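Long-range contacts in KLLA0E03807p (Kluyveromyces lactis, PDB 3SQI), which is the budding-yeast inner-kinetochore protein Ndc10 and binds DNA, probably at the centromere, through the domain crystallised here: residues N148-F153 with Q273-F278; K182-L187 with I300-F305; I115-P120 with L137-D142; H324-D329 with L340-L345. All blocks are in the same frame, centred on the assembly; numbering follows the deposited sequence.

Overall arrangement
Contacts 1 and 2 form one continuous region, with their centres about 12 Å apart, and they touch, Phe278 lying against the backbone of Asn184 to Val186. Their segments alternate along the chain. Contact 1 starts from the end of helix 133-149, and contact 3 uses the same helix further back. The centres of contacts 1 and 3 lie about 20 Å apart, their nearest atoms about 5 Å. Contact 4 joins helix 332-355 to the loop before it, with its centre about 20 Å from that of contact 3. Measured to the nearest atom, the bound DNA comes within about 7 Å of contact 3 and about 8 Å of contact 1. It stays about 19 Å from contacts 2 and 4.

Contact 1: residues N148-F153 with Q273-F278; sequences NTNVSF and QEWPQF
Asn150, the first residue past the end of helix 133-149, packs against the extended loop Trp275 to Phe278. Its phi is positive (43°), so the chain leaves the helix at this point. The Asn150 side chain points at the loop. Its CG stands opposite the backbone N (chi1 -179°), which carries the amide to the loop backbone. There Asn150 CB lies 3.5 Å from Pro276 O. Asn150 ND2 is 3.3 Å from Pro276 O, but the angle is too poor for a hydrogen bond. The same ND2 also meets the Gln277 side chain at its CG. The two amides cross with their planes 65° apart, so they do not lie flat on each other. On the other branch, Asn150 OD1 is 4.1 Å from Trp275 CB and approaches the indole obliquely. The firm polar partner of OD1 is Lys146 NZ, one turn back on the helix, and Asn272 N adds a weak bond. The Lys146 bond probably does most to set the rotation of the amide. A second meeting lies one residue earlier. Thr149 OG1 comes to the edge of the Phe278 ring, in its plane, 3.9 Å from Phe278 CE2. The two segments bury 241 Å² between them. Beyond the contact, the Trp275 ring meets Phe101 and Phe147 edge-to-face. Phe278 reaches Phe185 of strand 185-187, as well as Tyr306 and Met310 of helix 304-310. The loop thus lies between the end of helix 133-149, the edge strand of the three-stranded sheet and helix 304-310.

Contact 2: residues K182-L187 with I300-F305; sequences KPNFVL and IGIPDF
Val186 and Asn184, on or just before strand 185-187, meet two isoleucines of the loop that leads into helix 304-310. The Val186 side chain points toward the loop. Its CG1 lies opposite the backbone N (chi1 170°), which leaves CG2 as the methyl that does the touching. Val186 CG2 is 4.0 Å from Ile300 CG2, and the two side chains cross at a slant. Ile300 carries its longer branch the other way. With CG1 swung far from the backbone N (chi1 -156°), its CD1 end leads off, and the short CG2 methyl is left to face the strand. Ile302 does the reverse and uses its long branch. Its CG1 lies beside the backbone N and the chain is extended beyond it (chi2 167°), so CD1 reaches both Val186 and Asn184. Ile302 CD1 is 4.3 Å from Val186 CG2. Asn184 and Ile302 run past each other in opposite directions, with Asn184 OD1 against Ile302 CD1 and Ile302 CG1 next nearest at 3.8 Å. Ile302 continues onto Phe278. Val186 O is hydrogen-bonded to Asn311 ND2, and the strand pairs with strand 174-179 through backbone bonds of Phe185 and Leu187. After the loop, Asp304 forms a salt bridge with Lys174 of that neighbouring strand. Only 172 Å² is buried here, and the touching groups are aliphatic carbons, mostly methyls, and one amide oxygen. The direct hold between the two segments is therefore van der Waals packing, while the hydrogen bonds and the ion pair are made to residues beyond them.

Contact 3: residues I115-P120 with L137-D142; sequences INLWNP and LKLLLD
Trp118 NE1 donates a hydrogen bond to the backbone carbonyl Phe195 O, and the same indole receives two leucines of helix 133-149 over one face. Leu140 CD2 lies above the five-membered ring, 3.8 Å from the centroid of that Trp118 ring and 27° off its normal. Leu137 CD2 lies over the six-membered ring of Trp118, 3.9 Å from its centroid and 15° off the normal. Both are CH-pi contacts, and both side chains cross the indole at about a right angle. Leu137 and Leu140 are three residues apart, so they stand about one turn from each other on the same side of the helix. In Leu140, chi1 (174°) sets CG opposite the backbone N, and chi2 then brings CD2 over the ring. Leu117, next to Trp118 in sequence, points toward helix 133-149. Its CD1 lies 3.8 Å from Leu140 CB and 4.0 Å from Leu139 CD2. Leu117 and Leu140 slide past each other in opposite directions. All five residues are buried. The indole also meets Phe200 and, edge-to-face, Phe195. Leu117 touches Ile255, and Leu139 touches Leu248, both on helix 245-259. This is a buried helix-helix interface between two consecutive helices, in a mainly helical domain whose fold is probably related to that of the tyrosine recombinases.

Contact 4: residues H324-D329 with L340-L345; sequences HLFPTD and LLNSVL
His324 starts the segment at the surface, where its ring comes near the amide of Asn342. His324 CD2 is 3.8 Å from Asn342 ND2. The approach is oblique, although the planes are 18° apart, and this is not a stack. Leu325 follows with a bond from its backbone. Leu325 N donates to Asn342 OD1 at 3.2 Å, with an N-H...O angle of 154°. The donor sits 37° out of the carbonyl plane. The Asn342 amide reaches the loop because its CG stands opposite the backbone N. Here a helix asparagine bonds back to the preceding loop: OD1 takes Leu325 N, and ND2 gives to Val323 O just before the segment. The loop before helix 332-355 is thus laid along that helix. The Leu325 side chain goes on to Leu345, with Leu325 CD1 3.5 Å from Leu345 CD2. Phe326 comes next and is buried. Phe326 CE2 lies 3.8 Å from Leu345 CD2 and 4.1 Å from Leu341 CB. The edge of its ring meets Asn342 CA. Phe326 also packs with Phe338 and Tyr222, while Leu341 and Leu345 continue onto helix 198-210.

Contact 1: residues N148-F153 with Q273-F278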
# COMPACT_ATOMS: atom_id res chain seq x y z
N ASN A 148 -4.84 1.53 0.35
CA ASN A 148 -3.89 0.55 -0.20
C ASN A 148 -3.61 -0.67 0.70
O ASN A 148 -3.51 -1.79 0.22
CB ASN A 148 -2.57 1.21 -0.61
CG ASN A 148 -2.59 1.68 -2.05
OD1 ASN A 148 -3.55 2.28 -2.51
ND2 ASN A 148 -1.52 1.37 -2.78
N THR A 149 -3.45 -0.42 1.99
CA THR A 149 -3.13 -1.47 2.95
C THR A 149 -4.33 -2.08 3.69
O THR A 149 -4.21 -3.12 4.33
CB THR A 149 -2.17 -0.91 4.02
OG1 THR A 149 -1.65 -1.99 4.79
CG2 THR A 149 -2.93 0.06 4.94
N ASN A 150 -5.49 -1.43 3.59
CA ASN A 150 -6.66 -1.80 4.40
C ASN A 150 -6.38 -2.12 5.88
O ASN A 150 -6.59 -3.25 6.33
CB ASN A 150 -7.44 -2.94 3.74
CG ASN A 150 -8.67 -3.33 4.53
OD1 ASN A 150 -9.62 -2.55 4.63
ND2 ASN A 150 -8.66 -4.53 5.09
N VAL A 151 -5.95 -1.12 6.64
CA VAL A 151 -5.58 -1.32 8.05
C VAL A 151 -6.46 -0.55 9.05
O VAL A 151 -6.99 0.52 8.76
CB VAL A 151 -4.09 -0.96 8.29
CG1 VAL A 151 -3.73 -1.13 9.76
CG2 VAL A 151 -3.17 -1.82 7.42
N SER A 152 -6.61 -1.11 10.25
CA SER A 152 -7.30 -0.43 11.34
C SER A 152 -6.66 0.92 11.62
O SER A 152 -5.46 1.09 11.46
CB SER A 152 -7.24 -1.28 12.60
OG SER A 152 -7.38 -0.47 13.75
N PHE A 153 -7.46 1.90 12.05
CA PHE A 153 -6.89 3.19 12.43
C PHE A 153 -5.96 3.06 13.62
O PHE A 153 -4.80 3.47 13.56
CB PHE A 153 -7.99 4.20 12.76
CG PHE A 153 -7.46 5.47 13.39
CD1 PHE A 153 -7.08 6.54 12.60
CD2 PHE A 153 -7.34 5.58 14.76
CE1 PHE A 153 -6.59 7.70 13.17
CE2 PHE A 153 -6.86 6.74 15.34
CZ PHE A 153 -6.48 7.80 14.54
N GLN A 273 -14.22 -5.48 5.57
CA GLN A 273 -14.16 -6.91 5.21
C GLN A 273 -14.53 -7.26 3.78
O GLN A 273 -13.97 -8.20 3.21
CB GLN A 273 -14.99 -7.75 6.17
CG GLN A 273 -14.16 -8.47 7.20
CD GLN A 273 -13.75 -7.57 8.34
OE1 GLN A 273 -13.87 -6.35 8.26
NE2 GLN A 273 -13.26 -8.17 9.42
N GLU A 274 -15.45 -6.52 3.18
CA GLU A 274 -15.75 -6.73 1.77
C GLU A 274 -14.45 -6.52 1.01
O GLU A 274 -14.30 -6.94 -0.14
CB GLU A 274 -16.82 -5.75 1.29
CG GLU A 274 -17.96 -5.60 2.26
CD GLU A 274 -18.34 -6.91 2.92
OE1 GLU A 274 -18.60 -6.91 4.14
OE2 GLU A 274 -18.38 -7.94 2.21
N TRP A 275 -13.51 -5.86 1.67
CA TRP A 275 -12.18 -5.58 1.13
C TRP A 275 -11.08 -6.58 1.50
O TRP A 275 -11.04 -7.11 2.63
CB TRP A 275 -11.75 -4.17 1.52
CG TRP A 275 -12.42 -3.13 0.69
CD1 TRP A 275 -13.55 -3.28 -0.06
CD2 TRP A 275 -11.97 -1.79 0.48
NE1 TRP A 275 -13.85 -2.10 -0.70
CE2 TRP A 275 -12.90 -1.17 -0.39
CE3 TRP A 275 -10.88 -1.05 0.95
CZ2 TRP A 275 -12.77 0.15 -0.80
CZ3 TRP A 275 -10.75 0.26 0.54
CH2 TRP A 275 -11.69 0.85 -0.32
N PRO A 276 -10.17 -6.83 0.54
CA PRO A 276 -8.93 -7.60 0.65
C PRO A 276 -8.06 -7.15 1.81
O PRO A 276 -8.07 -5.96 2.16
CB PRO A 276 -8.22 -7.28 -0.66
CG PRO A 276 -9.34 -7.08 -1.62
CD PRO A 276 -10.45 -6.43 -0.84
N GLN A 277 -7.30 -8.09 2.38
CA GLN A 277 -6.38 -7.83 3.49
C GLN A 277 -5.06 -8.59 3.35
O GLN A 277 -4.99 -9.61 2.66
CB GLN A 277 -7.02 -8.25 4.82
CG GLN A 277 -8.31 -7.55 5.14
CD GLN A 277 -9.05 -8.23 6.28
OE1 GLN A 277 -10.19 -8.68 6.11
NE2 GLN A 277 -8.40 -8.32 7.44
N PHE A 278 -4.01 -8.10 4.00
CA PHE A 278 -2.79 -8.90 4.11
C PHE A 278 -3.01 -9.97 5.18
O PHE A 278 -3.78 -9.76 6.11
CB PHE A 278 -1.58 -8.03 4.47
CG PHE A 278 -1.10 -7.16 3.35
CD1 PHE A 278 -0.68 -7.72 2.15
CD2 PHE A 278 -1.07 -5.78 3.49
CE1 PHE A 278 -0.24 -6.91 1.11
CE2 PHE A 278 -0.63 -4.97 2.45
CZ PHE A 278 -0.22 -5.54 1.26

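Contact 2: residues K182-L187 with I300-F305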
# COMPACT_ATOMS: atom_id res chain seq x y z
N LYS A 182 3.49 -5.48 14.08
CA LYS A 182 2.12 -5.85 14.44
C LYS A 182 1.11 -5.71 13.30
O LYS A 182 0.49 -6.70 12.91
CB LYS A 182 1.66 -5.02 15.65
CG LYS A 182 2.77 -4.58 16.57
CD LYS A 182 2.23 -3.74 17.72
CE LYS A 182 3.24 -3.66 18.85
NZ LYS A 182 3.61 -5.02 19.35
N PRO A 183 0.93 -4.49 12.75
CA PRO A 183 0.23 -4.50 11.46
C PRO A 183 1.19 -4.94 10.36
O PRO A 183 2.34 -4.51 10.32
CB PRO A 183 -0.19 -3.04 11.26
CG PRO A 183 -0.13 -2.43 12.63
CD PRO A 183 1.00 -3.14 13.33
N ASN A 184 0.71 -5.77 9.45
CA ASN A 184 1.58 -6.40 8.48
C ASN A 184 1.23 -5.91 7.09
O ASN A 184 0.15 -6.22 6.58
CB ASN A 184 1.40 -7.92 8.57
CG ASN A 184 2.41 -8.69 7.75
OD1 ASN A 184 2.34 -8.71 6.52
ND2 ASN A 184 3.33 -9.36 8.43
N PHE A 185 2.11 -5.13 6.46
CA PHE A 185 1.80 -4.59 5.14
C PHE A 185 2.99 -4.19 4.28
O PHE A 185 4.11 -4.09 4.77
CB PHE A 185 0.88 -3.39 5.29
CG PHE A 185 1.56 -2.19 5.85
CD1 PHE A 185 2.19 -1.28 5.02
CD2 PHE A 185 1.58 -1.97 7.22
CE1 PHE A 185 2.82 -0.17 5.53
CE2 PHE A 185 2.21 -0.86 7.74
CZ PHE A 185 2.83 0.05 6.89
N VAL A 186 2.72 -3.98 2.99
CA VAL A 186 3.74 -3.52 2.04
C VAL A 186 3.21 -2.46 1.06
O VAL A 186 2.26 -2.71 0.31
CB VAL A 186 4.30 -4.70 1.21
CG1 VAL A 186 5.18 -4.18 0.05
CG2 VAL A 186 5.05 -5.69 2.11
N LEU A 187 3.86 -1.29 1.03
CA LEU A 187 3.49 -0.21 0.11
C LEU A 187 4.44 -0.13 -1.09
O LEU A 187 5.64 -0.37 -0.96
CB LEU A 187 3.47 1.14 0.83
CG LEU A 187 2.30 1.42 1.79
CD1 LEU A 187 2.25 2.89 2.10
CD2 LEU A 187 0.98 0.97 1.18
N ILE A 300 8.10 -9.39 2.23
CA ILE A 300 8.45 -9.44 3.65
C ILE A 300 8.12 -10.82 4.21
O ILE A 300 9.03 -11.58 4.50
CB ILE A 300 7.93 -8.21 4.52
CG1 ILE A 300 8.80 -8.04 5.77
CG2 ILE A 300 6.38 -8.28 4.82
CD1 ILE A 300 10.20 -7.43 5.51
N GLY A 301 6.85 -11.13 4.38
CA GLY A 301 6.44 -12.52 4.47
C GLY A 301 5.63 -12.96 3.27
O GLY A 301 5.28 -14.12 3.14
N ILE A 302 5.36 -12.01 2.38
CA ILE A 302 4.17 -12.03 1.54
C ILE A 302 4.38 -12.29 0.06
O ILE A 302 5.22 -11.65 -0.57
CB ILE A 302 3.42 -10.70 1.69
CG1 ILE A 302 3.15 -10.44 3.18
CG2 ILE A 302 2.15 -10.70 0.89
CD1 ILE A 302 2.72 -9.05 3.49
N PRO A 303 3.63 -13.24 -0.51
CA PRO A 303 3.63 -13.47 -1.95
C PRO A 303 3.41 -12.15 -2.66
O PRO A 303 2.65 -11.32 -2.15
CB PRO A 303 2.41 -14.36 -2.16
CG PRO A 303 2.21 -15.04 -0.86
CD PRO A 303 2.61 -14.05 0.18
N ASP A 304 4.05 -11.94 -3.81
CA ASP A 304 4.00 -10.64 -4.47
C ASP A 304 2.63 -10.30 -5.06
O ASP A 304 2.26 -9.13 -5.08
CB ASP A 304 5.11 -10.52 -5.53
CG ASP A 304 6.49 -10.33 -4.92
OD1 ASP A 304 6.57 -9.96 -3.73
OD2 ASP A 304 7.50 -10.55 -5.63
N PHE A 305 1.88 -11.29 -5.52
CA PHE A 305 0.59 -10.98 -6.13
C PHE A 305 -0.35 -10.26 -5.15
O PHE A 305 -1.17 -9.44 -5.56
CB PHE A 305 -0.07 -12.21 -6.73
CG PHE A 305 -0.30 -13.33 -5.76
CD1 PHE A 305 -1.53 -13.49 -5.14
CD2 PHE A 305 0.71 -14.23 -5.48
CE1 PHE A 305 -1.74 -14.53 -4.25
CE2 PHE A 305 0.50 -15.27 -4.59
CZ PHE A 305 -0.72 -15.42 -3.97

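Contact 3: residues I115-P120 with L137-D142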
# COMPACT_ATOMS: atom_id res chain seq x y z
N ILE A 115 -6.69 13.68 -6.21
CA ILE A 115 -6.55 14.90 -7.02
C ILE A 115 -6.94 16.18 -6.28
O ILE A 115 -6.13 17.10 -6.10
CB ILE A 115 -7.37 14.76 -8.31
CG1 ILE A 115 -7.04 15.86 -9.31
CG2 ILE A 115 -8.86 14.68 -8.03
CD1 ILE A 115 -8.02 15.93 -10.44
N ASN A 116 -8.21 16.27 -5.88
CA ASN A 116 -8.71 17.42 -5.13
C ASN A 116 -7.87 17.78 -3.91
O ASN A 116 -7.72 18.95 -3.57
CB ASN A 116 -10.16 17.20 -4.69
CG ASN A 116 -11.14 17.22 -5.84
OD1 ASN A 116 -11.69 18.27 -6.19
ND2 ASN A 116 -11.37 16.07 -6.44
N LEU A 117 -7.34 16.77 -3.22
CA LEU A 117 -6.51 17.01 -2.04
C LEU A 117 -5.08 17.45 -2.40
O LEU A 117 -4.39 18.06 -1.58
CB LEU A 117 -6.50 15.80 -1.11
CG LEU A 117 -7.60 15.87 -0.04
CD1 LEU A 117 -7.28 14.95 1.15
CD2 LEU A 117 -7.77 17.28 0.42
N TRP A 118 -4.64 17.14 -3.61
CA TRP A 118 -3.40 17.69 -4.14
C TRP A 118 -3.59 19.16 -4.52
O TRP A 118 -2.71 19.99 -4.28
CB TRP A 118 -2.90 16.90 -5.35
CG TRP A 118 -2.24 15.59 -5.01
CD1 TRP A 118 -2.77 14.34 -5.16
CD2 TRP A 118 -0.93 15.41 -4.46
NE1 TRP A 118 -1.87 13.39 -4.73
CE2 TRP A 118 -0.73 14.03 -4.30
CE3 TRP A 118 0.09 16.29 -4.08
CZ2 TRP A 118 0.44 13.50 -3.78
CZ3 TRP A 118 1.25 15.76 -3.57
CH2 TRP A 118 1.43 14.38 -3.42
N ASN A 119 -4.74 19.49 -5.10
CA ASN A 119 -4.99 20.83 -5.63
C ASN A 119 -4.79 21.90 -4.57
O ASN A 119 -5.54 21.97 -3.59
CB ASN A 119 -6.40 20.91 -6.22
CG ASN A 119 -6.76 22.29 -6.73
OD1 ASN A 119 -5.90 23.16 -6.91
ND2 ASN A 119 -8.05 22.50 -6.98
N PRO A 120 -3.79 22.77 -4.79
CA PRO A 120 -3.35 23.76 -3.80
C PRO A 120 -4.39 24.84 -3.58
O PRO A 120 -4.44 25.41 -2.49
CB PRO A 120 -2.09 24.33 -4.44
CG PRO A 120 -2.29 24.15 -5.89
CD PRO A 120 -3.00 22.85 -6.03
N LEU A 137 -2.27 17.14 2.61
CA LEU A 137 -1.42 15.98 2.38
C LEU A 137 -1.43 14.98 3.54
O LEU A 137 -1.33 13.78 3.33
CB LEU A 137 -0.00 16.39 2.01
CG LEU A 137 0.09 16.90 0.57
CD1 LEU A 137 1.53 16.94 0.12
CD2 LEU A 137 -0.74 16.01 -0.33
N LYS A 138 -1.54 15.48 4.76
CA LYS A 138 -1.55 14.60 5.92
C LYS A 138 -2.76 13.67 5.80
O LYS A 138 -2.62 12.43 5.80
CB LYS A 138 -1.64 15.43 7.21
CG LYS A 138 -1.13 14.71 8.44
CD LYS A 138 -0.96 15.66 9.62
CE LYS A 138 -0.34 16.97 9.18
NZ LYS A 138 -1.37 18.06 9.15
N LEU A 139 -3.93 14.28 5.66
CA LEU A 139 -5.13 13.47 5.48
C LEU A 139 -4.94 12.52 4.31
O LEU A 139 -5.06 11.31 4.45
CB LEU A 139 -6.36 14.35 5.23
CG LEU A 139 -7.69 13.59 5.26
CD1 LEU A 139 -7.95 13.06 6.67
CD2 LEU A 139 -8.84 14.45 4.80
N LEU A 140 -4.60 13.08 3.15
CA LEU A 140 -4.51 12.29 1.93
C LEU A 140 -3.62 11.07 2.12
O LEU A 140 -3.89 10.01 1.57
CB LEU A 140 -3.99 13.13 0.77
CG LEU A 140 -3.73 12.29 -0.49
CD1 LEU A 140 -5.05 11.86 -1.12
CD2 LEU A 140 -2.87 13.04 -1.50
N LEU A 141 -2.54 11.21 2.88
CA LEU A 141 -1.65 10.07 3.11
C LEU A 141 -2.39 9.06 3.96
O LEU A 141 -2.38 7.87 3.65
CB LEU A 141 -0.36 10.48 3.81
CG LEU A 141 0.61 9.30 3.98
CD1 LEU A 141 1.42 9.11 2.72
CD2 LEU A 141 1.53 9.48 5.18
N ASP A 142 -3.06 9.52 5.01
CA ASP A 142 -3.82 8.55 5.81
C ASP A 142 -4.85 7.77 4.98
O ASP A 142 -4.95 6.54 5.08
CB ASP A 142 -4.51 9.22 6.98
CG ASP A 142 -5.18 8.22 7.89
OD1 ASP A 142 -6.41 8.05 7.77
OD2 ASP A 142 -4.46 7.59 8.69

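Contact 4: residues H324-D329 with L340-L345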
# COMPACT_ATOMS: atom_id res chain seq x y z
N HIS A 324 19.26 15.36 -5.06
CA HIS A 324 18.86 15.04 -3.70
C HIS A 324 18.13 16.17 -2.97
O HIS A 324 18.74 17.15 -2.55
CB HIS A 324 20.06 14.55 -2.91
CG HIS A 324 20.79 13.42 -3.57
ND1 HIS A 324 21.59 13.60 -4.67
CD2 HIS A 324 20.79 12.09 -3.31
CE1 HIS A 324 22.09 12.44 -5.05
NE2 HIS A 324 21.61 11.50 -4.24
N LEU A 325 16.82 16.00 -2.83
CA LEU A 325 16.00 16.90 -2.04
C LEU A 325 16.05 16.53 -0.57
O LEU A 325 16.01 17.39 0.31
CB LEU A 325 14.56 16.89 -2.56
CG LEU A 325 14.46 17.25 -4.05
CD1 LEU A 325 13.01 17.34 -4.51
CD2 LEU A 325 15.20 18.55 -4.36
N PHE A 326 16.14 15.23 -0.31
CA PHE A 326 16.33 14.73 1.05
C PHE A 326 17.81 14.58 1.40
O PHE A 326 18.66 14.48 0.51
CB PHE A 326 15.58 13.41 1.26
CG PHE A 326 14.09 13.60 1.39
CD1 PHE A 326 13.55 14.09 2.56
CD2 PHE A 326 13.25 13.29 0.34
CE1 PHE A 326 12.18 14.28 2.68
CE2 PHE A 326 11.89 13.48 0.45
CZ PHE A 326 11.35 13.98 1.63
N PRO A 327 18.12 14.58 2.70
CA PRO A 327 19.50 14.49 3.20
C PRO A 327 20.18 13.20 2.76
O PRO A 327 19.54 12.15 2.72
CB PRO A 327 19.32 14.46 4.73
CG PRO A 327 17.98 15.05 4.97
CD PRO A 327 17.14 14.66 3.80
N THR A 328 21.46 13.29 2.43
CA THR A 328 22.27 12.11 2.16
C THR A 328 23.09 11.70 3.39
O THR A 328 23.84 10.73 3.35
CB THR A 328 23.19 12.31 0.95
OG1 THR A 328 23.82 13.59 1.04
CG2 THR A 328 22.38 12.25 -0.34
N ASP A 329 22.94 12.44 4.48
CA ASP A 329 23.62 12.12 5.74
C ASP A 329 22.62 11.78 6.83
O ASP A 329 21.87 12.64 7.28
CB ASP A 329 24.50 13.28 6.19
CG ASP A 329 23.70 14.48 6.69
OD1 ASP A 329 22.56 14.70 6.21
OD2 ASP A 329 24.22 15.23 7.55
N LEU A 340 14.44 6.15 -0.98
CA LEU A 340 13.29 5.72 -1.76
C LEU A 340 12.37 6.93 -1.97
O LEU A 340 11.98 7.26 -3.10
CB LEU A 340 12.53 4.61 -1.03
CG LEU A 340 11.22 4.24 -1.73
CD1 LEU A 340 11.47 3.39 -2.97
CD2 LEU A 340 10.33 3.51 -0.77
N LEU A 341 12.02 7.58 -0.86
CA LEU A 341 11.22 8.79 -0.92
C LEU A 341 11.83 9.80 -1.89
O LEU A 341 11.14 10.42 -2.70
CB LEU A 341 11.09 9.41 0.47
CG LEU A 341 10.16 8.71 1.44
CD1 LEU A 341 9.86 9.61 2.65
CD2 LEU A 341 8.88 8.36 0.72
N ASN A 342 13.14 9.95 -1.83
CA ASN A 342 13.81 10.88 -2.73
C ASN A 342 13.56 10.52 -4.19
O ASN A 342 13.19 11.38 -4.98
CB ASN A 342 15.31 10.95 -2.47
CG ASN A 342 15.98 12.01 -3.30
OD1 ASN A 342 15.51 13.15 -3.36
ND2 ASN A 342 17.06 11.64 -3.99
N SER A 343 13.76 9.26 -4.54
CA SER A 343 13.57 8.83 -5.93
C SER A 343 12.12 9.01 -6.41
O SER A 343 11.90 9.49 -7.52
CB SER A 343 14.04 7.40 -6.13
OG SER A 343 15.45 7.34 -6.15
N VAL A 344 11.14 8.65 -5.59
CA VAL A 344 9.76 8.85 -6.02
C VAL A 344 9.47 10.34 -6.21
O VAL A 344 8.95 10.76 -7.25
CB VAL A 344 8.73 8.26 -5.04
CG1 VAL A 344 7.35 8.29 -5.68
CG2 VAL A 344 9.11 6.85 -4.68
N LEU A 345 9.83 11.12 -5.19
CA LEU A 345 9.58 12.55 -5.19
C LEU A 345 10.16 13.18 -6.44
O LEU A 345 9.45 13.80 -7.23
CB LEU A 345 10.21 13.20 -3.96
CG LEU A 345 9.83 14.65 -3.67
CD1 LEU A 345 8.42 14.73 -3.06
CD2 LEU A 345 10.85 15.30 -2.74